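Local coordinates for protein kappa-carrageenase (Pseudoalteromonas carrageenovora, PDB 5OCQ) that hydrolyses kappa-carrageenan from within the chain, cutting the beta-1,4 linkages between D-galactose 4-sulfate and 3,6-anhydro-D-galactose with this catalytic module of glycoside hydrolase family 16, at residues D72-Q77 with W242-F247; F119-T124 with I140-L145; D134-E139 with I161-G166; H156-I161 with L221-Q226. The protein carries 1 engineered substitution. One frame throughout, in Å; residues are numbered along the deposited sequence.

Contact 1 (D72-Q77 with W242-F247); sequences DGCNQQ and WKCNQF. With G4S (4-O-sulfo-beta-D-galactopyranose), chain C.
Lys243 runs its extended chain alongside Cys74, with CD 3.7 Å from Cys74 SG, and its ammonium makes a cation-pi contact with Tyr248. Cys244 points its sulfur at the other loop, SG 2.8 Å from Cys74 SG, too far for a formed bond, so this disulfide of the enzyme is probably open in the model. The main-chain carbonyl of Asn245 takes the O6 hydroxyl of the galactose sulfate in chain C, 2.6 Å from O to O6. Gln246 carries the polar bond across: CG sits between the backbone N and the carbonyl carbon (chi1 74°) and the extended chain brings OE1 2.9 Å from Gly73 N, the donor 40° above the carbonyl plane, while NE2 donates to Trp71 O and Phe247 O. With an alanine here, Gly73 N would probably lose this acceptor and Trp71 O its amide donor. Lys243 to Gln246 form a type I' turn, the two-residue beta hairpin joining strands 240-243 and 246-249, facing a G1-bulged loop at the rim of the glycan-binding cleft.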
# COMPACT_ATOMS: atom_id res chain seq x y z
N ASP A 72 -18.68 -9.61 2.86
CA ASP A 72 -18.38 -11.01 3.32
C ASP A 72 -18.25 -11.89 2.04
O ASP A 72 -19.18 -12.44 1.58
CB ASP A 72 -19.56 -11.44 4.20
CG ASP A 72 -19.51 -12.92 4.62
OD1 ASP A 72 -18.48 -13.61 4.43
OD2 ASP A 72 -20.54 -13.34 5.22
N GLY A 73 -17.06 -11.91 1.50
CA GLY A 73 -16.76 -12.57 0.28
C GLY A 73 -17.03 -14.12 0.35
O GLY A 73 -17.44 -14.69 -0.67
N CYS A 74 -16.85 -14.69 1.54
CA CYS A 74 -17.15 -16.18 1.70
C CYS A 74 -18.58 -16.55 1.30
O CYS A 74 -18.83 -17.54 0.56
CB CYS A 74 -16.89 -16.67 3.12
SG CYS A 74 -15.15 -16.55 3.69
N ASN A 75 -19.51 -15.66 1.70
CA ASN A 75 -20.93 -15.87 1.42
C ASN A 75 -21.44 -14.90 0.34
O ASN A 75 -22.64 -14.90 0.10
CB ASN A 75 -21.70 -15.73 2.72
CG ASN A 75 -21.32 -16.81 3.74
OD1 ASN A 75 -21.51 -17.98 3.49
ND2 ASN A 75 -20.80 -16.41 4.85
N GLN A 76 -20.54 -14.21 -0.35
CA GLN A 76 -20.84 -13.32 -1.45
C GLN A 76 -21.94 -12.31 -1.09
O GLN A 76 -22.92 -12.12 -1.91
CB GLN A 76 -21.22 -14.17 -2.69
CG GLN A 76 -20.04 -14.95 -3.27
CD GLN A 76 -18.96 -14.05 -3.93
OE1 GLN A 76 -19.23 -13.42 -5.00
NE2 GLN A 76 -17.74 -13.94 -3.31
N GLN A 77 -21.86 -11.71 0.08
CA GLN A 77 -22.95 -10.76 0.51
C GLN A 77 -22.36 -9.54 1.23
O GLN A 77 -21.36 -9.67 1.92
CB GLN A 77 -23.98 -11.43 1.41
CG GLN A 77 -23.37 -12.17 2.56
CD GLN A 77 -24.22 -12.81 3.66
OE1 GLN A 77 -25.44 -12.94 3.54
NE2 GLN A 77 -23.50 -13.26 4.79
N TRP A 242 -7.45 -14.51 7.56
CA TRP A 242 -7.45 -14.36 6.14
C TRP A 242 -8.20 -15.54 5.52
O TRP A 242 -7.72 -16.72 5.66
CB TRP A 242 -6.04 -14.32 5.59
CG TRP A 242 -5.95 -14.19 4.07
CD1 TRP A 242 -5.78 -15.20 3.16
CD2 TRP A 242 -6.04 -12.99 3.29
NE1 TRP A 242 -5.81 -14.72 1.87
CE2 TRP A 242 -5.96 -13.35 1.93
CE3 TRP A 242 -6.21 -11.65 3.61
CZ2 TRP A 242 -5.96 -12.41 0.90
CZ3 TRP A 242 -6.22 -10.67 2.55
CH2 TRP A 242 -6.12 -11.08 1.22
N LYS A 243 -9.27 -15.29 4.76
CA LYS A 243 -10.00 -16.32 4.08
C LYS A 243 -10.77 -15.73 2.92
O LYS A 243 -11.14 -14.51 3.00
CB LYS A 243 -10.90 -17.03 5.09
CG LYS A 243 -11.98 -16.26 5.77
CD LYS A 243 -12.94 -17.14 6.56
CE LYS A 243 -14.05 -16.30 7.23
NZ LYS A 243 -15.13 -17.19 7.89
N CYS A 244 -11.06 -16.51 1.91
CA CYS A 244 -11.77 -16.06 0.74
C CYS A 244 -11.21 -14.70 0.24
O CYS A 244 -11.99 -13.82 -0.12
CB CYS A 244 -13.25 -15.91 0.95
SG CYS A 244 -13.98 -17.62 1.36
N ASN A 245 -9.91 -14.59 0.22
CA ASN A 245 -9.23 -13.47 -0.47
C ASN A 245 -9.38 -12.12 0.24
O ASN A 245 -9.15 -11.09 -0.43
CB ASN A 245 -9.73 -13.32 -1.89
CG ASN A 245 -8.73 -12.71 -2.86
OD1 ASN A 245 -9.16 -11.93 -3.79
ND2 ASN A 245 -7.48 -13.04 -2.73
N GLN A 246 -9.66 -12.14 1.53
CA GLN A 246 -9.81 -10.94 2.33
C GLN A 246 -9.56 -11.16 3.79
O GLN A 246 -9.53 -12.30 4.27
CB GLN A 246 -11.25 -10.41 2.14
CG GLN A 246 -12.30 -11.26 2.87
CD GLN A 246 -13.72 -10.73 2.79
OE1 GLN A 246 -14.40 -10.80 1.75
NE2 GLN A 246 -14.17 -10.17 3.87
N PHE A 247 -9.50 -10.09 4.58
CA PHE A 247 -9.47 -10.09 6.02
C PHE A 247 -10.87 -10.26 6.65
O PHE A 247 -11.86 -9.65 6.16
CB PHE A 247 -8.77 -8.86 6.66
CG PHE A 247 -7.34 -8.76 6.36
CD1 PHE A 247 -6.45 -9.73 6.81
CD2 PHE A 247 -6.85 -7.71 5.62
CE1 PHE A 247 -5.11 -9.61 6.59
CE2 PHE A 247 -5.49 -7.60 5.36
CZ PHE A 247 -4.64 -8.58 5.80
C1 G4S C . -11.48 -5.38 -2.67
C2 G4S C . -12.59 -5.45 -3.64
C3 G4S C . -13.65 -6.51 -3.15
C4 G4S C . -12.90 -7.86 -3.12
C5 G4S C . -11.69 -7.74 -2.19
C6 G4S C . -10.83 -9.02 -2.00
O1 G4S C . -10.42 -4.52 -3.15
O2 G4S C . -13.25 -4.13 -3.61
O4 G4S C . -12.41 -8.21 -4.42
O5 G4S C . -10.83 -6.70 -2.76
O6 G4S C . -9.86 -8.66 -0.95
S G4S C . -12.90 -9.72 -5.10
O7 G4S C . -12.58 -9.57 -6.53
O8 G4S C . -14.34 -9.81 -4.70
O9 G4S C . -12.13 -10.74 -4.28

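Contact 2 (F119-T124 with I140-L145). Engineered in segment 140-145: Asp144 (natural residue Glu). With G4S (4-O-sulfo-beta-D-galactopyranose), chain B; 9RN (3,6-anhydro-alpha-D-galactopyranose), chain D.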
# COMPACT_ATOMS: atom_id res chain seq x y z
N PHE A 119 3.08 1.29 1.49
CA PHE A 119 3.20 2.33 0.47
C PHE A 119 2.97 1.58 -0.83
O PHE A 119 3.61 0.53 -1.05
CB PHE A 119 4.62 2.97 0.52
CG PHE A 119 4.98 3.94 -0.59
CD1 PHE A 119 4.04 4.91 -1.08
CD2 PHE A 119 6.29 4.02 -1.07
CE1 PHE A 119 4.45 5.81 -2.02
CE2 PHE A 119 6.67 4.91 -2.07
CZ PHE A 119 5.75 5.84 -2.55
N TRP A 120 1.94 1.92 -1.57
CA TRP A 120 1.37 1.07 -2.62
C TRP A 120 0.54 1.89 -3.59
O TRP A 120 0.39 3.12 -3.37
CB TRP A 120 0.58 -0.11 -2.09
CG TRP A 120 -0.60 0.26 -1.21
CD1 TRP A 120 -0.53 0.93 -0.01
CD2 TRP A 120 -1.98 -0.05 -1.43
NE1 TRP A 120 -1.81 1.07 0.55
CE2 TRP A 120 -2.72 0.51 -0.32
CE3 TRP A 120 -2.69 -0.69 -2.45
CZ2 TRP A 120 -4.11 0.35 -0.23
CZ3 TRP A 120 -4.04 -0.88 -2.32
CH2 TRP A 120 -4.74 -0.32 -1.24
N MET A 121 0.15 1.28 -4.70
CA MET A 121 -0.68 2.01 -5.69
C MET A 121 -1.66 0.99 -6.29
O MET A 121 -1.32 -0.20 -6.46
CB MET A 121 0.15 2.73 -6.76
CG MET A 121 0.95 1.80 -7.62
SD MET A 121 2.14 2.69 -8.68
CE MET A 121 3.47 2.79 -7.53
N TYR A 122 -2.89 1.45 -6.63
CA TYR A 122 -3.93 0.51 -7.12
C TYR A 122 -4.89 1.17 -8.02
O TYR A 122 -5.18 2.36 -7.87
CB TYR A 122 -4.62 -0.20 -5.97
CG TYR A 122 -5.55 0.66 -5.10
CD1 TYR A 122 -5.09 1.71 -4.30
CD2 TYR A 122 -6.94 0.44 -5.10
CE1 TYR A 122 -5.98 2.41 -3.49
CE2 TYR A 122 -7.84 1.19 -4.25
CZ TYR A 122 -7.34 2.18 -3.48
OH TYR A 122 -8.23 2.86 -2.66
N SER A 123 -5.53 0.39 -8.90
CA SER A 123 -6.54 0.91 -9.80
C SER A 123 -7.95 0.58 -9.38
O SER A 123 -8.15 -0.11 -8.42
CB SER A 123 -6.31 0.29 -11.24
OG SER A 123 -6.69 -1.08 -11.21
N THR A 124 -8.93 1.15 -10.12
CA THR A 124 -10.30 0.60 -10.04
C THR A 124 -10.28 -0.85 -10.52
O THR A 124 -9.36 -1.27 -11.22
CB THR A 124 -11.30 1.44 -10.91
OG1 THR A 124 -10.87 1.43 -12.25
CG2 THR A 124 -11.35 2.82 -10.41
N ILE A 140 0.54 -2.38 -7.37
CA ILE A 140 1.95 -2.48 -7.05
C ILE A 140 2.17 -2.10 -5.59
O ILE A 140 1.82 -0.92 -5.24
CB ILE A 140 2.83 -1.60 -7.99
CG1 ILE A 140 2.60 -1.92 -9.48
CG2 ILE A 140 4.33 -1.70 -7.56
CD1 ILE A 140 3.33 -1.06 -10.49
N ASP A 141 2.71 -2.99 -4.76
CA ASP A 141 3.02 -2.67 -3.38
C ASP A 141 4.49 -2.29 -3.32
O ASP A 141 5.40 -3.15 -3.55
CB ASP A 141 2.74 -3.82 -2.46
CG ASP A 141 1.27 -4.20 -2.38
OD1 ASP A 141 0.37 -3.44 -2.93
OD2 ASP A 141 0.91 -5.25 -1.76
N VAL A 142 4.81 -1.03 -3.05
CA VAL A 142 6.21 -0.60 -2.93
C VAL A 142 6.83 -1.28 -1.73
O VAL A 142 7.98 -1.79 -1.78
CB VAL A 142 6.39 0.91 -2.82
CG1 VAL A 142 7.89 1.34 -2.87
CG2 VAL A 142 5.58 1.62 -3.87
N VAL A 143 6.13 -1.30 -0.58
CA VAL A 143 6.56 -2.02 0.66
C VAL A 143 5.39 -2.29 1.53
O VAL A 143 4.49 -1.40 1.64
CB VAL A 143 7.64 -1.36 1.45
CG1 VAL A 143 7.20 0.03 2.08
CG2 VAL A 143 8.20 -2.24 2.56
N ASP A 144 5.28 -3.52 2.07
CA ASP A 144 4.49 -3.76 3.29
C ASP A 144 5.38 -4.10 4.45
O ASP A 144 6.18 -5.07 4.34
CB ASP A 144 3.52 -4.94 3.13
CG ASP A 144 2.19 -4.59 2.37
OD1 ASP A 144 1.16 -4.18 3.10
OD2 ASP A 144 2.17 -4.99 1.20
N LEU A 145 5.37 -3.30 5.48
CA LEU A 145 6.21 -3.47 6.62
C LEU A 145 5.49 -4.24 7.73
O LEU A 145 4.26 -4.20 7.85
CB LEU A 145 6.71 -2.14 7.22
CG LEU A 145 7.61 -1.23 6.39
CD1 LEU A 145 7.91 0.11 6.97
CD2 LEU A 145 8.96 -1.98 6.20
C1 G4S B . -2.37 -5.88 -0.68
C2 G4S B . -3.89 -5.78 -0.72
C3 G4S B . -4.43 -4.34 -0.68
C4 G4S B . -3.69 -3.59 0.45
C5 G4S B . -2.16 -3.67 0.22
C6 G4S B . -1.30 -2.82 1.12
O1 G4S B . -2.02 -7.24 -0.31
O2 G4S B . -4.37 -6.35 -1.99
O4 G4S B . -3.98 -4.33 1.65
O5 G4S B . -1.78 -5.06 0.38
O6 G4S B . -1.18 -3.38 2.44
S G4S B . -4.89 -3.77 2.92
O7 G4S B . -4.86 -2.28 2.88
O8 G4S B . -6.27 -4.35 2.67
O9 G4S B . -4.16 -4.29 4.08
C2 9RN D . -7.96 -3.36 -0.58
C4 9RN D . -9.28 -4.48 -2.37
C5 9RN D . -8.06 -4.32 -3.23
C6 9RN D . -8.19 -2.86 -3.62
O5 9RN D . -6.89 -4.56 -2.38
O3 9RN D . -8.81 -2.24 -2.49
C3 9RN D . -9.13 -3.23 -1.52
O2 9RN D . -8.29 -4.36 0.46
C1 9RN D . -6.67 -3.68 -1.30
O1 9RN D . -5.80 -4.40 -0.44
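Phe119 and Val143 exchange two main-chain hydrogen bonds, Phe119 N to Val143 O at 3.0 Å and Val143 N to Phe119 O, both nearly straight. Val142 N adds a weak bond to Phe119 O; Val142 and Val143 both face Phe119, a classic beta bulge. Beyond it, Met121 N donates to Ile140 O at 2.8 Å and Ile140 N returns the bond to Met121 O. The bulge falls where the catalytic strand of the GH16 jelly roll turns a corner at Val142; the active-site residues Glu139, Asp141 and position 144 follow the family's ExDxxE spacing, Asp144 being an engineered replacement for the natural glutamate proton donor. Asp144 OD1 accepts O6 of the galactose sulfate in chain B at 2.6 Å and forms a salt bridge with Arg236. Trp120, its CG between the backbone N and the carbonyl carbon (chi1 59°), turns one indole face to the same sugar, CH2 3.8 Å from sugar C4, and is pinned by NE1 bonding to Ser232. A leucine in place of Trp120 would probably rob the galactose ring of its flat platform and leave Ser232 without this partner. Asp141 stands beside Trp120, its carboxylate 87° to the indole and OD1 3.4 Å from Trp120 CB. Val142 puts CG2 over the Phe119 ring, 4.0 Å from its centroid; on the sheet face away from Trp120, Met121 CG lies alongside Ile140 CB at 3.9 Å.

Contact 3 (D134-E139 with I161-G166); sequences DVQYSE and IVVKNG. With G4S (4-O-sulfo-beta-D-galactopyranose), chain B; 9RN (3,6-anhydro-alpha-D-galactopyranose), chain D.
Ile161 O is approached by two groups of the neighbouring strand: Gln136 N donates to it at 2.8 Å, tilted 28° from the carbonyl plane, and Val135 CA adds a CA-H...O contact. Asp134 O is used likewise, by Val163 N at 3.0 Å and by Val162 CA. Ile161 N closes the ladder on Tyr137 O at 3.1 Å. The register slips by one residue between the Val135-Val162 and Tyr137-Ile161 pairs, a beta bulge. There Gln136 crosses Ile161 at a slant, OE1 3.6 Å from CG2, with NE2 bound to Leu129 O. Ile161 CD1 packs on Tyr137 CB at 3.9 Å. The Tyr137 ring leaves this partner because its CG lies opposite the backbone N (chi1 175°), which puts OH 2.6 Å from Glu139 OE1, met 42° above the carboxylate plane. Glu139 is the nucleophile, and Tyr137 OH also lies close to the anhydrogalactose. Strands 135-141 and 153-164 thus form an antiparallel pair of the GH16 jelly-roll sheet lining the substrate cleft.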
# COMPACT_ATOMS: atom_id res chain seq x y z
N ASP A 134 -7.36 -10.03 -20.62
CA ASP A 134 -7.77 -8.68 -20.15
C ASP A 134 -7.36 -8.55 -18.67
O ASP A 134 -7.54 -9.46 -17.92
CB ASP A 134 -9.30 -8.46 -20.23
CG ASP A 134 -9.80 -7.97 -21.64
OD1 ASP A 134 -8.99 -7.71 -22.55
OD2 ASP A 134 -11.05 -7.83 -21.84
N VAL A 135 -6.84 -7.40 -18.28
CA VAL A 135 -6.46 -7.20 -16.91
C VAL A 135 -7.54 -6.30 -16.24
O VAL A 135 -7.76 -5.18 -16.72
CB VAL A 135 -5.08 -6.50 -16.82
CG1 VAL A 135 -4.75 -6.10 -15.37
CG2 VAL A 135 -3.95 -7.42 -17.38
N GLN A 136 -8.21 -6.77 -15.20
CA GLN A 136 -9.32 -6.01 -14.66
C GLN A 136 -8.84 -5.10 -13.44
O GLN A 136 -9.58 -4.17 -13.09
CB GLN A 136 -10.36 -6.92 -14.12
CG GLN A 136 -10.96 -7.80 -15.14
CD GLN A 136 -12.15 -8.56 -14.57
OE1 GLN A 136 -12.39 -8.69 -13.34
NE2 GLN A 136 -12.92 -9.13 -15.50
N TYR A 137 -7.62 -5.38 -12.95
CA TYR A 137 -7.10 -4.69 -11.66
C TYR A 137 -5.61 -4.80 -11.63
O TYR A 137 -5.07 -5.91 -11.90
CB TYR A 137 -7.69 -5.35 -10.44
CG TYR A 137 -7.15 -4.85 -9.11
CD1 TYR A 137 -7.46 -3.59 -8.69
CD2 TYR A 137 -6.41 -5.66 -8.30
CE1 TYR A 137 -6.98 -3.10 -7.49
CE2 TYR A 137 -5.88 -5.20 -7.08
CZ TYR A 137 -6.21 -3.90 -6.67
OH TYR A 137 -5.73 -3.44 -5.46
N SER A 138 -4.91 -3.69 -11.33
CA SER A 138 -3.46 -3.67 -11.17
C SER A 138 -3.10 -3.01 -9.84
O SER A 138 -3.69 -2.00 -9.49
CB SER A 138 -2.76 -2.76 -12.28
OG SER A 138 -2.98 -3.27 -13.62
N GLU A 139 -2.24 -3.67 -9.08
CA GLU A 139 -1.72 -3.19 -7.80
C GLU A 139 -0.24 -3.42 -7.66
O GLU A 139 0.22 -4.52 -7.84
CB GLU A 139 -2.51 -3.79 -6.60
CG GLU A 139 -2.00 -3.45 -5.28
CD GLU A 139 -2.66 -4.15 -4.13
OE1 GLU A 139 -3.80 -4.69 -4.27
OE2 GLU A 139 -2.04 -4.08 -3.03
N ILE A 161 -5.92 -8.83 -11.22
CA ILE A 161 -6.92 -9.77 -11.73
C ILE A 161 -6.73 -9.86 -13.24
O ILE A 161 -6.77 -8.84 -13.92
CB ILE A 161 -8.30 -9.29 -11.36
CG1 ILE A 161 -8.52 -9.18 -9.85
CG2 ILE A 161 -9.38 -10.19 -12.03
CD1 ILE A 161 -9.80 -8.45 -9.49
N VAL A 162 -6.64 -11.07 -13.82
CA VAL A 162 -6.48 -11.17 -15.26
C VAL A 162 -7.39 -12.36 -15.73
O VAL A 162 -7.61 -13.28 -14.96
CB VAL A 162 -5.03 -11.44 -15.65
CG1 VAL A 162 -4.48 -12.72 -15.01
CG2 VAL A 162 -4.82 -11.43 -17.17
N VAL A 163 -7.90 -12.26 -16.94
CA VAL A 163 -8.84 -13.29 -17.47
C VAL A 163 -7.96 -14.42 -18.05
O VAL A 163 -7.18 -14.16 -18.96
CB VAL A 163 -9.77 -12.67 -18.52
CG1 VAL A 163 -10.63 -13.77 -19.18
CG2 VAL A 163 -10.69 -11.66 -17.88
N LYS A 164 -8.07 -15.60 -17.46
CA LYS A 164 -7.35 -16.82 -17.84
C LYS A 164 -8.37 -18.00 -18.02
O LYS A 164 -9.22 -18.27 -17.13
CB LYS A 164 -6.37 -17.19 -16.76
CG LYS A 164 -5.10 -16.39 -16.81
CD LYS A 164 -4.36 -16.63 -15.53
CE LYS A 164 -3.02 -15.96 -15.64
NZ LYS A 164 -2.18 -16.62 -14.64
N ASN A 165 -8.28 -18.67 -19.16
CA ASN A 165 -9.27 -19.73 -19.51
C ASN A 165 -10.69 -19.22 -19.38
O ASN A 165 -11.54 -19.88 -18.77
CB ASN A 165 -9.08 -20.98 -18.61
CG ASN A 165 -7.69 -21.56 -18.70
OD1 ASN A 165 -7.06 -21.49 -19.75
ND2 ASN A 165 -7.22 -22.16 -17.62
N GLY A 166 -10.92 -17.99 -19.86
CA GLY A 166 -12.23 -17.35 -19.75
C GLY A 166 -12.70 -16.89 -18.37
O GLY A 166 -13.77 -16.30 -18.30
C1 G4S B . -2.37 -5.88 -0.68
C2 G4S B . -3.89 -5.78 -0.72
C3 G4S B . -4.43 -4.34 -0.68
C4 G4S B . -3.69 -3.59 0.45
C5 G4S B . -2.16 -3.67 0.22
C6 G4S B . -1.30 -2.82 1.12
O1 G4S B . -2.02 -7.24 -0.31
O2 G4S B . -4.37 -6.35 -1.99
O4 G4S B . -3.98 -4.33 1.65
O5 G4S B . -1.78 -5.06 0.38
O6 G4S B . -1.18 -3.38 2.44
S G4S B . -4.89 -3.77 2.92
O7 G4S B . -4.86 -2.28 2.88
O8 G4S B . -6.27 -4.35 2.67
O9 G4S B . -4.16 -4.29 4.08
C2 9RN D . -7.96 -3.36 -0.58
C4 9RN D . -9.28 -4.48 -2.37
C5 9RN D . -8.06 -4.32 -3.23
C6 9RN D . -8.19 -2.86 -3.62
O5 9RN D . -6.89 -4.56 -2.38
O3 9RN D . -8.81 -2.24 -2.49
C3 9RN D . -9.13 -3.23 -1.52
O2 9RN D . -8.29 -4.36 0.46
C1 9RN D . -6.67 -3.68 -1.30
O1 9RN D . -5.80 -4.40 -0.44

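Contact 4 (H156-I161 with L221-Q226); sequences HDLHNI and LYWHRQ. With G4S (4-O-sulfo-beta-D-galactopyranose), chain B.
Asn160 and Tyr222 bring their CA atoms no nearer than 6.9 Å, and no main-chain hydrogen bond joins strand 158-161 to the loop 221-226. Trp223 NE1 donates to His159 O at 3.0 Å, 161° at the hydrogen; the oxygen lies near the indole plane, although the N-H comes from well above the carbonyl plane. Leu158 CD1 sits over the six-membered ring, 3.6 Å from its centroid and close to the normal, while Tyr222 CB covers the opposite face. Asn160 has CG between the backbone N and the carbonyl carbon (chi1 56°), which sets its amide against both aromatics. ND2 comes within 3.4 Å of Tyr222 CD2, the planes nearly parallel, and OD1, bonded to Asn180, lies 3.2 Å from Trp223 CZ2 with the planes at 81°. The imidazole of His159 leaves by the other side, NE2 3.1 Å from sugar O1 in chain B. Held by one edge bond and packed on both faces, the indole probably has little room to turn, and its N-H meets the carbonyl of His159, whose imidazole lies by the substrate.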
# COMPACT_ATOMS: atom_id res chain seq x y z
N HIS A 156 7.43 -6.98 -0.98
CA HIS A 156 7.47 -6.01 -2.09
C HIS A 156 6.78 -6.66 -3.26
O HIS A 156 7.41 -7.20 -4.14
CB HIS A 156 8.93 -5.61 -2.41
CG HIS A 156 9.72 -5.18 -1.21
ND1 HIS A 156 9.82 -3.88 -0.82
CD2 HIS A 156 10.39 -5.89 -0.26
CE1 HIS A 156 10.55 -3.77 0.29
NE2 HIS A 156 10.92 -4.99 0.65
N ASP A 157 5.46 -6.66 -3.21
CA ASP A 157 4.62 -7.56 -3.97
C ASP A 157 3.78 -6.93 -5.09
O ASP A 157 3.59 -5.70 -5.18
CB ASP A 157 3.67 -8.27 -3.04
CG ASP A 157 4.39 -9.27 -2.05
OD1 ASP A 157 5.48 -9.77 -2.48
OD2 ASP A 157 3.89 -9.47 -0.89
N LEU A 158 3.19 -7.80 -5.93
CA LEU A 158 2.29 -7.41 -6.97
C LEU A 158 1.00 -8.16 -6.90
O LEU A 158 1.00 -9.31 -6.50
CB LEU A 158 2.95 -7.68 -8.38
CG LEU A 158 4.26 -7.01 -8.70
CD1 LEU A 158 4.85 -7.48 -10.05
CD2 LEU A 158 4.00 -5.52 -8.81
N HIS A 159 -0.12 -7.50 -7.24
CA HIS A 159 -1.48 -8.07 -7.27
C HIS A 159 -2.19 -7.70 -8.50
O HIS A 159 -2.01 -6.60 -9.05
CB HIS A 159 -2.29 -7.72 -5.99
CG HIS A 159 -1.59 -7.95 -4.71
ND1 HIS A 159 -0.57 -7.20 -4.20
CD2 HIS A 159 -1.72 -8.98 -3.87
CE1 HIS A 159 -0.20 -7.66 -3.02
NE2 HIS A 159 -0.92 -8.74 -2.79
N ASN A 160 -3.04 -8.62 -9.04
CA ASN A 160 -3.79 -8.28 -10.25
C ASN A 160 -4.96 -9.24 -10.43
O ASN A 160 -4.93 -10.31 -9.83
CB ASN A 160 -2.90 -8.27 -11.51
CG ASN A 160 -2.15 -9.66 -11.72
OD1 ASN A 160 -1.25 -10.04 -10.99
ND2 ASN A 160 -2.56 -10.34 -12.75
N ILE A 161 -5.92 -8.83 -11.22
CA ILE A 161 -6.92 -9.77 -11.73
C ILE A 161 -6.73 -9.86 -13.24
O ILE A 161 -6.77 -8.84 -13.92
CB ILE A 161 -8.30 -9.29 -11.36
CG1 ILE A 161 -8.52 -9.18 -9.85
CG2 ILE A 161 -9.38 -10.19 -12.03
CD1 ILE A 161 -9.80 -8.45 -9.49
N LEU A 221 4.15 -7.44 -16.64
CA LEU A 221 3.17 -8.16 -17.43
C LEU A 221 1.78 -7.57 -17.36
O LEU A 221 1.07 -7.53 -18.35
CB LEU A 221 3.09 -9.63 -16.97
CG LEU A 221 4.47 -10.39 -17.01
CD1 LEU A 221 4.25 -11.71 -16.34
CD2 LEU A 221 4.89 -10.59 -18.47
N TYR A 222 1.34 -7.09 -16.20
CA TYR A 222 -0.10 -6.90 -15.93
C TYR A 222 -0.33 -5.53 -15.17
O TYR A 222 -1.41 -5.33 -14.62
CB TYR A 222 -0.68 -8.00 -15.06
CG TYR A 222 -0.51 -9.45 -15.64
CD1 TYR A 222 -0.99 -9.70 -16.88
CD2 TYR A 222 0.11 -10.44 -14.92
CE1 TYR A 222 -0.90 -11.00 -17.46
CE2 TYR A 222 0.24 -11.74 -15.47
CZ TYR A 222 -0.29 -11.99 -16.72
OH TYR A 222 -0.15 -13.29 -17.26
N TRP A 223 0.71 -4.71 -15.06
CA TRP A 223 0.65 -3.46 -14.25
C TRP A 223 0.73 -2.20 -15.07
O TRP A 223 1.65 -1.36 -14.93
CB TRP A 223 1.63 -3.55 -13.05
CG TRP A 223 1.39 -4.74 -12.30
CD1 TRP A 223 0.50 -4.84 -11.28
CD2 TRP A 223 1.89 -6.09 -12.50
NE1 TRP A 223 0.35 -6.13 -10.89
CE2 TRP A 223 1.24 -6.92 -11.56
CE3 TRP A 223 2.86 -6.66 -13.33
CZ2 TRP A 223 1.44 -8.29 -11.49
CZ3 TRP A 223 3.08 -8.07 -13.25
CH2 TRP A 223 2.39 -8.85 -12.32
N HIS A 224 -0.25 -2.03 -15.94
CA HIS A 224 -0.28 -0.87 -16.84
C HIS A 224 -1.50 0.01 -16.67
O HIS A 224 -1.65 1.08 -17.36
CB HIS A 224 -0.20 -1.38 -18.33
CG HIS A 224 1.04 -2.16 -18.64
ND1 HIS A 224 1.10 -3.55 -18.65
CD2 HIS A 224 2.28 -1.75 -18.96
CE1 HIS A 224 2.35 -3.94 -18.86
NE2 HIS A 224 3.08 -2.86 -19.04
N ARG A 225 -2.39 -0.34 -15.75
CA ARG A 225 -3.61 0.45 -15.56
C ARG A 225 -3.25 1.79 -14.81
O ARG A 225 -2.15 1.91 -14.19
CB ARG A 225 -4.66 -0.37 -14.81
CG ARG A 225 -5.33 -1.52 -15.64
CD ARG A 225 -6.16 -2.36 -14.75
NE ARG A 225 -7.31 -1.66 -14.17
CZ ARG A 225 -8.40 -1.23 -14.82
NH1 ARG A 225 -8.54 -1.41 -16.17
NH2 ARG A 225 -9.37 -0.58 -14.20
N GLN A 226 -4.18 2.72 -14.80
CA GLN A 226 -4.03 3.97 -13.99
C GLN A 226 -4.23 3.64 -12.51
O GLN A 226 -5.27 3.07 -12.10
CB GLN A 226 -5.11 4.98 -14.40
CG GLN A 226 -4.87 5.57 -15.81
CD GLN A 226 -3.63 6.39 -15.91
OE1 GLN A 226 -3.35 7.25 -15.07
NE2 GLN A 226 -2.73 5.96 -16.81
C1 G4S B . -2.37 -5.88 -0.68
C2 G4S B . -3.89 -5.78 -0.72
C3 G4S B . -4.43 -4.34 -0.68
C4 G4S B . -3.69 -3.59 0.45
C5 G4S B . -2.16 -3.67 0.22
C6 G4S B . -1.30 -2.82 1.12
O1 G4S B . -2.02 -7.24 -0.31
O2 G4S B . -4.37 -6.35 -1.99
O4 G4S B . -3.98 -4.33 1.65
O5 G4S B . -1.78 -5.06 0.38
O6 G4S B . -1.18 -3.38 2.44
S G4S B . -4.89 -3.77 2.92
O7 G4S B . -4.86 -2.28 2.88
O8 G4S B . -6.27 -4.35 2.67
O9 G4S B . -4.16 -4.29 4.08

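How the contacts relate
Contacts 2, 3 and 4 are buried and share one sheet: 119-124 pairs with strand 135-141, which pairs in turn with strand 153-164, and contact 4 backs the latter with a loop. Contacts 3 and 4 both hold Ile161, and Glu139 N probably bonds to His159 O between them. Contacts 2 and 3 are ladders of main-chain bonds interrupted by bulges, whereas contact 4 relies on an indole edge and face. All three touch the galactose sulfate of chain B. Contact 1 is partly buried near the surface, about 21 Å from contact 2 between centres; its loops meet through an amide and two sulfurs, and it touches the sugar of chain C.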